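Local coordinates for protein TetR transcriptional regulator (PDB 3QBM) that probably binds DNA through an N-terminal helix-turn-helix domain and regulates transcription as a dimeric member of the TetR family, at residues 56-60 with 119-124; 69-74 with 86-91; 78-84 with 146-150; 164-169 with 180-185. All blocks are in the same frame, centred on the assembly; numbering follows the deposited sequence. Where two conformers were deposited one is given.

Helix 51-74 runs through the chain and serves two contacts on opposite sides of the chain's centre: interaction 1 pairs its beginning with helix 118-144, and interaction 2, about 21 Å away between centres, pairs its end with helix 80-92. Interaction 3 holds the start of that same helix 80-92 and touches interaction 2 where Leu74 O meets Thr83 CG2 at 3.8 Å. Interaction 4, the hairpin of the last two helices, packs on interaction 2 where Phe91 CG lies 3.5 Å from Met165 CB. Interactions 1 and 4 both reach the second subunit. The side chain of Val124 lies about 8 Å from that of the magnesium ligand Asp114.

Interaction 1. Residues 56-60 with 119-124; sequences LAAFD and MLRERV
Arg123 reaches from helix 118-144 across to helix 51-74, where its guanidinium group meets the carboxylate of Asp60. Its CB lies against the Phe59 ring, 3.6 Å from CE2. Arg123 CG comes within 4.0 Å of Asp60 OD1, CD passes between Asp60 OD1 and Leu56 CD2, and the chain stays extended from CG to NE. NE gives its hydrogen to Asp60 OD1 over 2.6 Å, tilted from the guanidinium plane; NH2 gives one to Asp60 OD2, also over 2.6 Å, almost straight at 172° and on the syn lone pair. NH1 lies near Leu56 CD2. This side-on, two-nitrogen salt bridge leaves the two flat groups nearly coplanar, 18° apart, and fixes the rotation of both. Leu56 CB lies over the centre of one guanidinium face. In this TetR-family chain the contact joins the helix that follows the predicted helix-turn-helix to a long helix of the C-terminal domain, the two short segments running nearly parallel with axes 10.7 Å apart. Beneath the ion pair the packing is apolar: Leu120 CD2 touches both Leu56 CD2 and Phe59 CB, and Val124 CG2 meets Phe59 CZ at 3.8 Å. Phe59 swings its ring away from its own amide nitrogen (chi1 -177°) toward Val124, and on to Ile106 and Thr109 of helix 105-113. At the outer margin, Leu56 CD1 presses on selenomethionine Met119 CE at 3.4 Å, a tight contact.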
loop_
_atom_site.group_PDB
_atom_site.type_symbol
_atom_site.label_atom_id
_atom_site.label_comp_id
_atom_site.label_asym_id
_atom_site.label_seq_id
_atom_site.Cartn_x
_atom_site.Cartn_y
_atom_site.Cartn_z
ATOM N N LEU A 56 -2.373 -17.165 -10.495
ATOM C CA LEU A 56 -1.984 -17.811 -9.232
ATOM C C LEU A 56 -0.569 -18.324 -9.274
ATOM O O LEU A 56 0.197 -18.162 -8.313
ATOM C CB LEU A 56 -2.927 -18.949 -8.852
ATOM C CG LEU A 56 -4.372 -18.589 -8.506
ATOM C CD1 LEU A 56 -5.236 -19.849 -8.347
ATOM C CD2 LEU A 56 -4.454 -17.647 -7.252
ATOM N N ALA A 57 -0.194 -18.941 -10.390
ATOM C CA ALA A 57 1.165 -19.443 -10.526
ATOM C C ALA A 57 2.161 -18.277 -10.576
ATOM O O ALA A 57 3.224 -18.352 -9.952
ATOM C CB ALA A 57 1.277 -20.309 -11.743
ATOM N N ALA A 58 1.784 -17.204 -11.280
ATOM C CA ALA A 58 2.580 -15.968 -11.388
ATOM C C ALA A 58 2.777 -15.322 -10.021
ATOM O O ALA A 58 3.873 -14.816 -9.745
ATOM C CB ALA A 58 1.938 -14.955 -12.362
ATOM N N PHE A 59 1.747 -15.313 -9.164
ATOM C CA PHE A 59 1.954 -14.809 -7.806
ATOM C C PHE A 59 2.900 -15.713 -6.996
ATOM O O PHE A 59 3.822 -15.221 -6.322
ATOM C CB PHE A 59 0.675 -14.657 -7.011
ATOM C CG PHE A 59 0.909 -14.073 -5.643
ATOM C CD1 PHE A 59 0.999 -12.713 -5.484
ATOM C CD2 PHE A 59 1.137 -14.898 -4.538
ATOM C CE1 PHE A 59 1.291 -12.169 -4.234
ATOM C CE2 PHE A 59 1.416 -14.366 -3.290
ATOM C CZ PHE A 59 1.480 -13.025 -3.134
ATOM N N ASP A 60 2.660 -17.020 -7.028
ATOM C CA ASP A 60 3.516 -17.975 -6.291
ATOM C C ASP A 60 4.979 -17.751 -6.655
ATOM O O ASP A 60 5.871 -17.857 -5.808
ATOM C CB ASP A 60 3.093 -19.422 -6.574
ATOM C CG ASP A 60 1.787 -19.765 -5.933
ATOM O OD1 ASP A 60 1.284 -18.999 -5.070
ATOM O OD2 ASP A 60 1.198 -20.780 -6.332
HETATM N N MSE A 119 -8.617 -16.082 -3.389
HETATM C CA MSE A 119 -7.455 -16.970 -3.515
HETATM C C MSE A 119 -6.155 -16.188 -3.526
HETATM O O MSE A 119 -5.211 -16.588 -2.843
HETATM C CB MSE A 119 -7.554 -17.926 -4.717
HETATM C CG MSE A 119 -8.582 -19.022 -4.518
HETATM SE SE MSE A 119 -8.712 -20.126 -6.136
HETATM C CE MSE A 119 -7.067 -21.147 -5.831
ATOM N N LEU A 120 -6.092 -15.079 -4.266
ATOM C CA LEU A 120 -4.918 -14.212 -4.197
ATOM C C LEU A 120 -4.771 -13.579 -2.808
ATOM O O LEU A 120 -3.663 -13.484 -2.296
ATOM C CB LEU A 120 -4.916 -13.123 -5.260
ATOM C CG LEU A 120 -4.489 -13.615 -6.644
ATOM C CD1 LEU A 120 -4.726 -12.536 -7.678
ATOM C CD2 LEU A 120 -3.041 -14.018 -6.592
ATOM N N ARG A 121 -5.879 -13.138 -2.213
ATOM C CA ARG A 121 -5.841 -12.557 -0.875
ATOM C C ARG A 121 -5.215 -13.535 0.126
ATOM O O ARG A 121 -4.376 -13.151 0.958
ATOM C CB ARG A 121 -7.257 -12.116 -0.425
ATOM C CG ARG A 121 -7.292 -11.479 0.960
ATOM C CD ARG A 121 -8.638 -10.844 1.288
ATOM N NE ARG A 121 -9.674 -11.856 1.418
ATOM C CZ ARG A 121 -10.778 -11.966 0.663
ATOM N NH1 ARG A 121 -11.064 -11.120 -0.341
ATOM N NH2 ARG A 121 -11.634 -12.946 0.930
ATOM N N GLU A 122 -5.592 -14.809 0.026
ATOM C CA GLU A 122 -5.086 -15.821 0.932
ATOM C C GLU A 122 -3.594 -16.022 0.732
ATOM O O GLU A 122 -2.854 -16.252 1.684
ATOM C CB GLU A 122 -5.822 -17.151 0.724
ATOM C CG GLU A 122 -5.437 -18.161 1.790
ATOM C CD GLU A 122 -6.267 -19.438 1.728
ATOM O OE1 GLU A 122 -6.678 -19.844 0.619
ATOM O OE2 GLU A 122 -6.492 -20.042 2.798
ATOM N N ARG A 123 -3.159 -15.962 -0.523
ATOM C CA ARG A 123 -1.736 -16.072 -0.850
ATOM C C ARG A 123 -0.916 -14.871 -0.331
ATOM O O ARG A 123 0.196 -15.050 0.184
ATOM C CB ARG A 123 -1.564 -16.237 -2.349
ATOM C CG ARG A 123 -1.684 -17.680 -2.807
ATOM C CD ARG A 123 -1.841 -17.722 -4.300
ATOM N NE ARG A 123 -1.277 -18.930 -4.894
ATOM C CZ ARG A 123 -1.882 -20.108 -5.004
ATOM N NH1 ARG A 123 -3.105 -20.318 -4.553
ATOM N NH2 ARG A 123 -1.236 -21.097 -5.605
ATOM N N VAL A 124 -1.477 -13.667 -0.476
ATOM C CA VAL A 124 -0.848 -12.470 0.048
ATOM C C VAL A 124 -0.764 -12.620 1.555
ATOM O O VAL A 124 0.318 -12.406 2.121
ATOM C CB VAL A 124 -1.573 -11.162 -0.395
ATOM C CG1 VAL A 124 -0.994 -9.879 0.300
ATOM C CG2 VAL A 124 -1.463 -10.982 -1.908
#

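Interaction 2. Residues 69-74 with 86-91; sequences RFAVGL and AFLDVF
An aromatic cluster of Phe70, Phe87 and Phe91 fills the crossing of helix 51-74 with helix 80-92, whose short segments approach to 9.0 Å between axes at 132°. Phe70 meets Phe87, Val90 and Phe91. Its ring lies in an offset stack with Phe87, centroids 4.7 Å apart and planes 29° from parallel, with CE1 standing over the Phe87 face toward the rim. The same ring turns an edge to the face of Phe91 in an offset edge-to-face pair, CZ 3.6 Å from Phe91 CE2. Val90 contributes a CH-pi contact: its CG1 stands 3.6 Å from the centroid of the Phe70 ring. With that methyl anti to the backbone N (chi1 172°), the other branch, CG2, is directed to Gly73 CA at 4.0 Å, and Val90 thus becomes a knob in a hole formed by Arg69, Phe70, Gly73 and Leu74. A beta carbon on Gly73 would run into CG2, so the glycine lets the helices close up here. Beside the knob, Leu74 CD1 rests on the backbone of helix 80-92, 3.5 Å from Phe87 N, while Ala86 CB meets Gly73 O at 3.5 Å. Trp131 of helix 118-144 meets all three phenylalanine rings, edge-to-face with Phe87 and Phe91. Thr134 and Ile135 of that helix touch Leu74 and Phe87, and helix 154-175 packs against the cluster through Ile161 on Phe87 and Met165 on Phe91.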
loop_
_atom_site.group_PDB
_atom_site.type_symbol
_atom_site.label_atom_id
_atom_site.label_comp_id
_atom_site.label_asym_id
_atom_site.label_seq_id
_atom_site.Cartn_x
_atom_site.Cartn_y
_atom_site.Cartn_z
ATOM N N ARG A 69 15.035 -13.103 -1.775
ATOM C CA ARG A 69 15.584 -11.788 -1.515
ATOM C C ARG A 69 15.690 -11.522 0.025
ATOM O O ARG A 69 16.717 -11.017 0.530
ATOM C CB ARG A 69 14.660 -10.806 -2.231
ATOM C CG ARG A 69 15.013 -9.358 -2.259
ATOM C CD ARG A 69 15.934 -8.967 -3.386
ATOM N NE ARG A 69 16.273 -7.556 -3.186
ATOM C CZ ARG A 69 15.875 -6.560 -3.960
ATOM N NH1 ARG A 69 15.193 -6.817 -5.071
ATOM N NH2 ARG A 69 16.224 -5.310 -3.662
ATOM N N PHE A 70 14.646 -11.862 0.783
ATOM C CA PHE A 70 14.757 -11.782 2.251
ATOM C C PHE A 70 15.738 -12.789 2.809
ATOM O O PHE A 70 16.490 -12.505 3.722
ATOM C CB PHE A 70 13.400 -11.924 2.925
ATOM C CG PHE A 70 12.606 -10.660 2.886
ATOM C CD1 PHE A 70 12.899 -9.615 3.761
ATOM C CD2 PHE A 70 11.632 -10.462 1.936
ATOM C CE1 PHE A 70 12.218 -8.452 3.717
ATOM C CE2 PHE A 70 10.935 -9.275 1.890
ATOM C CZ PHE A 70 11.227 -8.269 2.768
ATOM N N ALA A 71 15.746 -13.972 2.237
ATOM C CA ALA A 71 16.651 -15.016 2.680
ATOM C C ALA A 71 18.125 -14.585 2.634
ATOM O O ALA A 71 18.850 -14.823 3.583
ATOM C CB ALA A 71 16.422 -16.282 1.843
ATOM N N VAL A 72 18.545 -13.945 1.541
ATOM C CA VAL A 72 19.914 -13.506 1.339
ATOM C C VAL A 72 20.162 -12.285 2.256
ATOM O O VAL A 72 21.181 -12.210 2.960
ATOM C CB VAL A 72 20.179 -13.175 -0.160
ATOM C CG1 VAL A 72 21.578 -12.549 -0.369
ATOM C CG2 VAL A 72 20.019 -14.438 -1.034
ATOM N N GLY A 73 19.206 -11.359 2.270
ATOM C CA GLY A 73 19.302 -10.179 3.119
ATOM C C GLY A 73 19.459 -10.454 4.604
ATOM O O GLY A 73 20.184 -9.719 5.291
ATOM N N LEU A 74 18.826 -11.519 5.100
ATOM C CA LEU A 74 18.805 -11.795 6.536
ATOM C C LEU A 74 19.881 -12.765 6.991
ATOM O O LEU A 74 20.136 -12.900 8.196
ATOM C CB LEU A 74 17.422 -12.281 6.988
ATOM C CG LEU A 74 16.451 -11.171 7.426
ATOM C CD1 LEU A 74 16.347 -10.062 6.436
ATOM C CD2 LEU A 74 15.090 -11.759 7.769
ATOM N N ALA A 86 18.070 -5.720 9.158
ATOM C CA ALA A 86 18.366 -6.160 7.788
ATOM C C ALA A 86 17.062 -6.418 7.048
ATOM O O ALA A 86 16.988 -6.246 5.832
ATOM C CB ALA A 86 19.254 -7.406 7.794
ATOM N N PHE A 87 16.022 -6.830 7.776
ATOM C CA PHE A 87 14.668 -6.945 7.175
ATOM C C PHE A 87 14.177 -5.577 6.650
ATOM O O PHE A 87 13.667 -5.478 5.521
ATOM C CB PHE A 87 13.712 -7.536 8.205
ATOM C CG PHE A 87 12.341 -7.833 7.692
ATOM C CD1 PHE A 87 11.352 -6.848 7.707
ATOM C CD2 PHE A 87 12.024 -9.092 7.221
ATOM C CE1 PHE A 87 10.053 -7.112 7.253
ATOM C CE2 PHE A 87 10.707 -9.361 6.756
ATOM C CZ PHE A 87 9.746 -8.380 6.787
ATOM N N LEU A 88 14.376 -4.524 7.439
ATOM C CA LEU A 88 14.107 -3.163 6.994
ATOM C C LEU A 88 14.967 -2.823 5.773
ATOM O O LEU A 88 14.460 -2.239 4.794
ATOM C CB LEU A 88 14.368 -2.118 8.092
ATOM C CG LEU A 88 13.863 -2.353 9.509
ATOM C CD1 LEU A 88 14.295 -1.247 10.466
ATOM C CD2 LEU A 88 12.339 -2.502 9.510
ATOM N N ASP A 89 16.243 -3.213 5.804
ATOM C CA ASP A 89 17.160 -2.876 4.745
ATOM C C ASP A 89 16.747 -3.509 3.407
ATOM O O ASP A 89 16.929 -2.907 2.358
ATOM C CB ASP A 89 18.585 -3.270 5.079
ATOM C CG ASP A 89 19.545 -2.727 4.081
ATOM O OD1 ASP A 89 19.591 -1.493 3.938
ATOM O OD2 ASP A 89 20.182 -3.520 3.384
ATOM N N VAL A 90 16.173 -4.711 3.453
ATOM C CA VAL A 90 15.657 -5.333 2.237
ATOM C C VAL A 90 14.621 -4.383 1.604
ATOM O O VAL A 90 14.696 -4.085 0.411
ATOM C CB VAL A 90 15.038 -6.746 2.520
ATOM C CG1 VAL A 90 14.330 -7.294 1.279
ATOM C CG2 VAL A 90 16.132 -7.721 2.986
ATOM N N PHE A 91 13.631 -3.928 2.391
ATOM C CA PHE A 91 12.629 -2.998 1.877
ATOM C C PHE A 91 13.248 -1.689 1.366
ATOM O O PHE A 91 12.868 -1.190 0.297
ATOM C CB PHE A 91 11.593 -2.701 2.954
ATOM C CG PHE A 91 10.520 -3.737 3.058
ATOM C CD1 PHE A 91 9.534 -3.797 2.096
ATOM C CD2 PHE A 91 10.466 -4.614 4.114
ATOM C CE1 PHE A 91 8.516 -4.704 2.191
ATOM C CE2 PHE A 91 9.419 -5.504 4.216
ATOM C CZ PHE A 91 8.475 -5.569 3.253
#

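Interaction 3. Residues 78-84 with 146-150; sequences KHTVDTI and GEIRP
Glu147 meets the first turn of helix 80-92 with one carboxylate oxygen: OE1 accepts from Thr80 N over 3.0 Å and from Thr80 OG1 over 2.8 Å. The amide bond is nearly straight, 169°, but comes from above the carboxylate plane, whereas the hydroxyl approaches almost in line with the C-O bond. Thr80 brings its OG1 there by holding it between the backbone N and the carbonyl carbon (chi1 54°). The Glu147 side chain, extended beyond CG, lies over a face of the His79 imidazole, with CD above the ring centre and the two planes only 8° apart; its CG makes a CH-pi contact 3.8 Å from the centroid. Alongside, Ile148 CG1 packs on Val81 CG2 at 3.7 Å, and its CD1 reaches Ile84 CD1 tip to tip. In the next shell, His79 is the N-cap, its ND1 accepting from Val81 N in the ring plane, and its NE2 is hydrogen-bonded to the carbonyl of Ala199. Arg145 forms a salt bridge with Glu147 OE2, and a Schellman motif at Gly146 ends helix 118-144 just before Glu147. A glutamine here would probably leave Arg145 without its charged mate and the helix start without a nearby negative charge. Together, His79 and Glu147 take up amides of the first turn, and the carboxylate is placed where it would probably interact favourably with the helix dipole.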
loop_
_atom_site.group_PDB
_atom_site.type_symbol
_atom_site.label_atom_id
_atom_site.label_comp_id
_atom_site.label_asym_id
_atom_site.label_seq_id
_atom_site.Cartn_x
_atom_site.Cartn_y
_atom_site.Cartn_z
ATOM N N LYS A 78 25.071 -11.523 13.326
ATOM C CA LYS A 78 25.586 -12.050 14.592
ATOM C C LYS A 78 24.734 -11.654 15.804
ATOM O O LYS A 78 25.033 -12.111 16.903
ATOM C CB LYS A 78 27.051 -11.605 14.824
ATOM C CG LYS A 78 27.267 -10.085 14.920
ATOM C CD LYS A 78 28.742 -9.707 14.975
ATOM C CE LYS A 78 28.933 -8.191 14.879
ATOM N NZ LYS A 78 30.390 -7.834 14.715
ATOM N N HIS A 79 23.701 -10.825 15.582
ATOM C CA HIS A 79 22.810 -10.302 16.636
ATOM C C HIS A 79 21.415 -10.203 16.046
ATOM O O HIS A 79 21.243 -9.833 14.863
ATOM C CB HIS A 79 23.304 -8.929 17.044
ATOM C CG HIS A 79 22.706 -8.383 18.292
ATOM N ND1 HIS A 79 21.433 -7.868 18.336
ATOM C CD2 HIS A 79 23.247 -8.164 19.511
ATOM C CE1 HIS A 79 21.200 -7.385 19.539
ATOM N NE2 HIS A 79 22.280 -7.565 20.275
ATOM N N THR A 80 20.411 -10.567 16.852
ATOM C CA THR A 80 19.039 -10.638 16.374
ATOM C C THR A 80 18.491 -9.277 15.973
ATOM O O THR A 80 17.631 -9.181 15.106
ATOM C CB THR A 80 18.062 -11.259 17.416
ATOM O OG1 THR A 80 18.159 -10.549 18.652
ATOM C CG2 THR A 80 18.343 -12.796 17.611
ATOM N N VAL A 81 18.972 -8.222 16.614
ATOM C CA VAL A 81 18.561 -6.891 16.223
ATOM C C VAL A 81 19.128 -6.525 14.848
ATOM O O VAL A 81 18.414 -5.929 14.016
ATOM C CB VAL A 81 18.855 -5.873 17.327
ATOM C CG1 VAL A 81 18.667 -4.396 16.861
ATOM C CG2 VAL A 81 17.929 -6.173 18.551
ATOM N N ASP A 82 20.379 -6.905 14.595
ATOM C CA ASP A 82 20.988 -6.699 13.277
ATOM C C ASP A 82 20.136 -7.384 12.227
ATOM O O ASP A 82 19.922 -6.834 11.155
ATOM C CB ASP A 82 22.425 -7.221 13.217
ATOM C CG ASP A 82 23.387 -6.439 14.115
ATOM O OD1 ASP A 82 23.026 -5.394 14.649
ATOM O OD2 ASP A 82 24.513 -6.895 14.289
ATOM N N THR A 83 19.671 -8.597 12.518
ATOM C CA THR A 83 18.837 -9.332 11.598
ATOM C C THR A 83 17.497 -8.649 11.354
ATOM O O THR A 83 17.029 -8.543 10.208
ATOM C CB THR A 83 18.573 -10.780 12.099
ATOM O OG1 THR A 83 19.809 -11.357 12.535
ATOM C CG2 THR A 83 17.945 -11.576 10.978
ATOM N N ILE A 84 16.899 -8.111 12.410
ATOM C CA ILE A 84 15.619 -7.421 12.242
ATOM C C ILE A 84 15.808 -6.127 11.404
ATOM O O ILE A 84 15.016 -5.828 10.528
ATOM C CB ILE A 84 14.927 -7.127 13.582
ATOM C CG1 ILE A 84 14.461 -8.443 14.209
ATOM C CG2 ILE A 84 13.692 -6.284 13.339
ATOM C CD1 ILE A 84 14.144 -8.354 15.728
ATOM N N GLY A 146 19.133 -12.298 25.727
ATOM C CA GLY A 146 19.355 -11.032 26.413
ATOM C C GLY A 146 19.670 -9.887 25.464
ATOM O O GLY A 146 20.196 -8.856 25.875
ATOM N N GLU A 147 19.346 -10.071 24.194
ATOM C CA GLU A 147 19.571 -9.044 23.166
ATOM C C GLU A 147 18.357 -8.154 22.978
ATOM O O GLU A 147 18.477 -7.022 22.512
ATOM C CB GLU A 147 19.923 -9.692 21.831
ATOM C CG GLU A 147 21.211 -10.451 21.855
ATOM C CD GLU A 147 21.491 -11.187 20.575
ATOM O OE1 GLU A 147 20.624 -11.314 19.736
ATOM O OE2 GLU A 147 22.593 -11.683 20.430
ATOM N N ILE A 148 17.190 -8.655 23.335
ATOM C CA ILE A 148 15.926 -7.958 23.134
ATOM C C ILE A 148 15.159 -7.928 24.459
ATOM O O ILE A 148 15.132 -8.927 25.183
ATOM C CB ILE A 148 15.099 -8.627 22.016
ATOM C CG1 ILE A 148 15.767 -8.333 20.664
ATOM C CG2 ILE A 148 13.609 -8.090 21.998
ATOM C CD1 ILE A 148 15.066 -8.942 19.443
ATOM N N ARG A 149 14.561 -6.790 24.778
ATOM C CA ARG A 149 13.793 -6.653 26.027
ATOM C C ARG A 149 12.669 -7.680 26.082
ATOM O O ARG A 149 11.920 -7.850 25.123
ATOM C CB ARG A 149 13.208 -5.235 26.174
ATOM C CG ARG A 149 14.213 -4.166 26.257
ATOM C CD ARG A 149 13.656 -2.767 26.571
ATOM N NE ARG A 149 14.788 -1.858 26.759
ATOM C CZ ARG A 149 15.417 -1.617 27.919
ATOM N NH1 ARG A 149 14.995 -2.157 29.058
ATOM N NH2 ARG A 149 16.475 -0.801 27.941
ATOM N N PRO A 150 12.527 -8.394 27.217
ATOM C CA PRO A 150 11.450 -9.393 27.287
ATOM C C PRO A 150 10.031 -8.872 27.091
ATOM O O PRO A 150 9.146 -9.643 26.695
ATOM C CB PRO A 150 11.586 -10.002 28.697
ATOM C CG PRO A 150 12.727 -9.397 29.323
ATOM C CD PRO A 150 13.356 -8.345 28.439
#

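Interaction 4. Residues 164-169 with 180-185; sequences TMEGAV and PLEHAY
Ala168 and Ala184 meet methyl to methyl, CB to CB 3.7 Å, where helices 154-175 and 179-196 lie close, their short segments 8.6 Å apart between axes. This is the tight part of the contact: the small Ala168 lets the backbones close in, its CA 5.0 Å from that of Leu181, and Ala168 CB also touches Pro180 O at 3.5 Å. Thr164 extends the row, its CG2 held anti to the backbone N (chi1 -56° for OG1) and set against Ala184 CB at 3.7 Å, while its OG1 bonds to Leu160 O. Leu181 reaches across to helix 154-175: CG lies near Ala168 O, and CD2 fits among Ala168 CB, Val169 CG2 and the selenomethionine methyl, Met165 CE, 3.9 Å away. The two segments run antiparallel at 166°, forming the hairpin of the last two helices of the TetR C-terminal domain; as in other TetR-family proteins, these helices probably build the four-helix dimer interface with their counterparts in the second subunit, whose Ala163 touches Ala168 and whose Leu160 touches Thr164. An alanine in place of Leu181 is likely to open a gap between Val169 and Met165 and leave the selenomethionine methyl freer to turn. Toward Tyr185, Met165, bent at chi2 and chi3, brings SE 3.9 Å from Tyr185 N, but the side chains themselves meet loosely, Met165 CE 4.2 Å from Tyr185 CB. The partly exposed Tyr185 ring leads away to Leu88 of helix 80-92 and a cation-pi contact with Arg92.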
loop_
_atom_site.group_PDB
_atom_site.type_symbol
_atom_site.label_atom_id
_atom_site.label_comp_id
_atom_site.label_asym_id
_atom_site.label_seq_id
_atom_site.Cartn_x
_atom_site.Cartn_y
_atom_site.Cartn_z
ATOM N N THR A 164 4.909 -0.021 7.993
ATOM C CA THR A 164 5.776 1.130 7.708
ATOM C C THR A 164 6.535 1.007 6.415
ATOM O O THR A 164 6.564 1.969 5.596
ATOM C CB THR A 164 6.757 1.355 8.857
ATOM O OG1 THR A 164 5.995 1.508 10.073
ATOM C CG2 THR A 164 7.606 2.632 8.625
HETATM N N MSE A 165 7.177 -0.138 6.243
HETATM C CA MSE A 165 8.048 -0.357 5.095
HETATM C C MSE A 165 7.227 -0.462 3.807
HETATM O O MSE A 165 7.593 0.146 2.800
HETATM C CB MSE A 165 8.988 -1.556 5.298
HETATM C CG MSE A 165 10.011 -1.392 6.418
HETATM SE SE MSE A 165 10.909 0.352 6.622
HETATM C CE MSE A 165 11.954 0.381 4.975
ATOM N N GLU A 166 6.091 -1.158 3.832
ATOM C CA GLU A 166 5.267 -1.274 2.645
ATOM C C GLU A 166 4.647 0.067 2.273
ATOM O O GLU A 166 4.593 0.390 1.082
ATOM C CB GLU A 166 4.165 -2.335 2.802
ATOM C CG GLU A 166 4.659 -3.752 2.765
ATOM C CD GLU A 166 5.052 -4.234 1.383
ATOM O OE1 GLU A 166 5.514 -3.434 0.537
ATOM O OE2 GLU A 166 4.883 -5.431 1.153
ATOM N N GLY A 167 4.171 0.843 3.264
ATOM C CA GLY A 167 3.688 2.218 3.010
ATOM C C GLY A 167 4.769 3.131 2.391
ATOM O O GLY A 167 4.529 3.922 1.467
ATOM N N ALA A 168 5.992 2.959 2.851
ATOM C CA ALA A 168 7.104 3.703 2.287
ATOM C C ALA A 168 7.434 3.272 0.853
ATOM O O ALA A 168 7.782 4.116 0.035
ATOM C CB ALA A 168 8.282 3.597 3.189
ATOM N N VAL A 169 7.326 1.980 0.551
ATOM C CA VAL A 169 7.456 1.464 -0.833
ATOM C C VAL A 169 6.425 2.160 -1.740
ATOM O O VAL A 169 6.782 2.676 -2.821
ATOM C CB VAL A 169 7.282 -0.046 -0.927
ATOM C CG1 VAL A 169 7.174 -0.485 -2.400
ATOM C CG2 VAL A 169 8.458 -0.757 -0.272
ATOM N N PRO A 180 11.149 8.591 1.198
ATOM C CA PRO A 180 10.258 7.920 2.158
ATOM C C PRO A 180 10.788 6.575 2.709
ATOM O O PRO A 180 10.555 6.234 3.868
ATOM C CB PRO A 180 8.964 7.679 1.341
ATOM C CG PRO A 180 8.979 8.734 0.284
ATOM C CD PRO A 180 10.447 8.892 -0.077
ATOM N N LEU A 181 11.470 5.805 1.871
ATOM C CA LEU A 181 12.054 4.555 2.317
ATOM C C LEU A 181 13.232 4.804 3.265
ATOM O O LEU A 181 13.432 4.067 4.218
ATOM C CB LEU A 181 12.468 3.685 1.105
ATOM C CG LEU A 181 11.349 2.848 0.493
ATOM C CD1 LEU A 181 11.710 2.343 -0.904
ATOM C CD2 LEU A 181 10.987 1.657 1.383
ATOM N N GLU A 182 14.032 5.826 2.977
ATOM C CA GLU A 182 15.173 6.168 3.809
ATOM C C GLU A 182 14.708 6.619 5.167
ATOM O O GLU A 182 15.227 6.148 6.170
ATOM C CB GLU A 182 16.046 7.250 3.174
ATOM C CG GLU A 182 17.053 6.689 2.212
ATOM C CD GLU A 182 18.116 5.859 2.905
ATOM O OE1 GLU A 182 18.169 5.842 4.163
ATOM O OE2 GLU A 182 18.898 5.214 2.176
ATOM N N HIS A 183 13.678 7.464 5.201
ATOM C CA HIS A 183 13.109 7.936 6.463
ATOM C C HIS A 183 12.507 6.818 7.299
ATOM O O HIS A 183 12.781 6.736 8.466
ATOM C CB HIS A 183 11.996 8.955 6.271
ATOM C CG HIS A 183 12.444 10.283 5.762
ATOM N ND1 HIS A 183 13.690 10.805 6.023
ATOM C CD2 HIS A 183 11.771 11.236 5.071
ATOM C CE1 HIS A 183 13.780 12.015 5.489
ATOM N NE2 HIS A 183 12.632 12.298 4.900
ATOM N N ALA A 184 11.707 5.950 6.665
ATOM C CA ALA A 184 11.070 4.813 7.329
ATOM C C ALA A 184 12.138 3.907 7.901
ATOM O O ALA A 184 12.081 3.521 9.078
ATOM C CB ALA A 184 10.190 4.063 6.343
ATOM N N TYR A 185 13.122 3.541 7.073
ATOM C CA TYR A 185 14.217 2.733 7.562
ATOM C C TYR A 185 14.857 3.344 8.830
ATOM O O TYR A 185 14.986 2.687 9.863
ATOM C CB TYR A 185 15.268 2.554 6.472
ATOM C CG TYR A 185 16.493 1.850 6.978
ATOM C CD1 TYR A 185 16.589 0.482 6.939
ATOM C CD2 TYR A 185 17.557 2.572 7.512
ATOM C CE1 TYR A 185 17.713 -0.176 7.435
ATOM C CE2 TYR A 185 18.655 1.941 8.033
ATOM C CZ TYR A 185 18.749 0.566 7.975
ATOM O OH TYR A 185 19.849 -0.078 8.474
#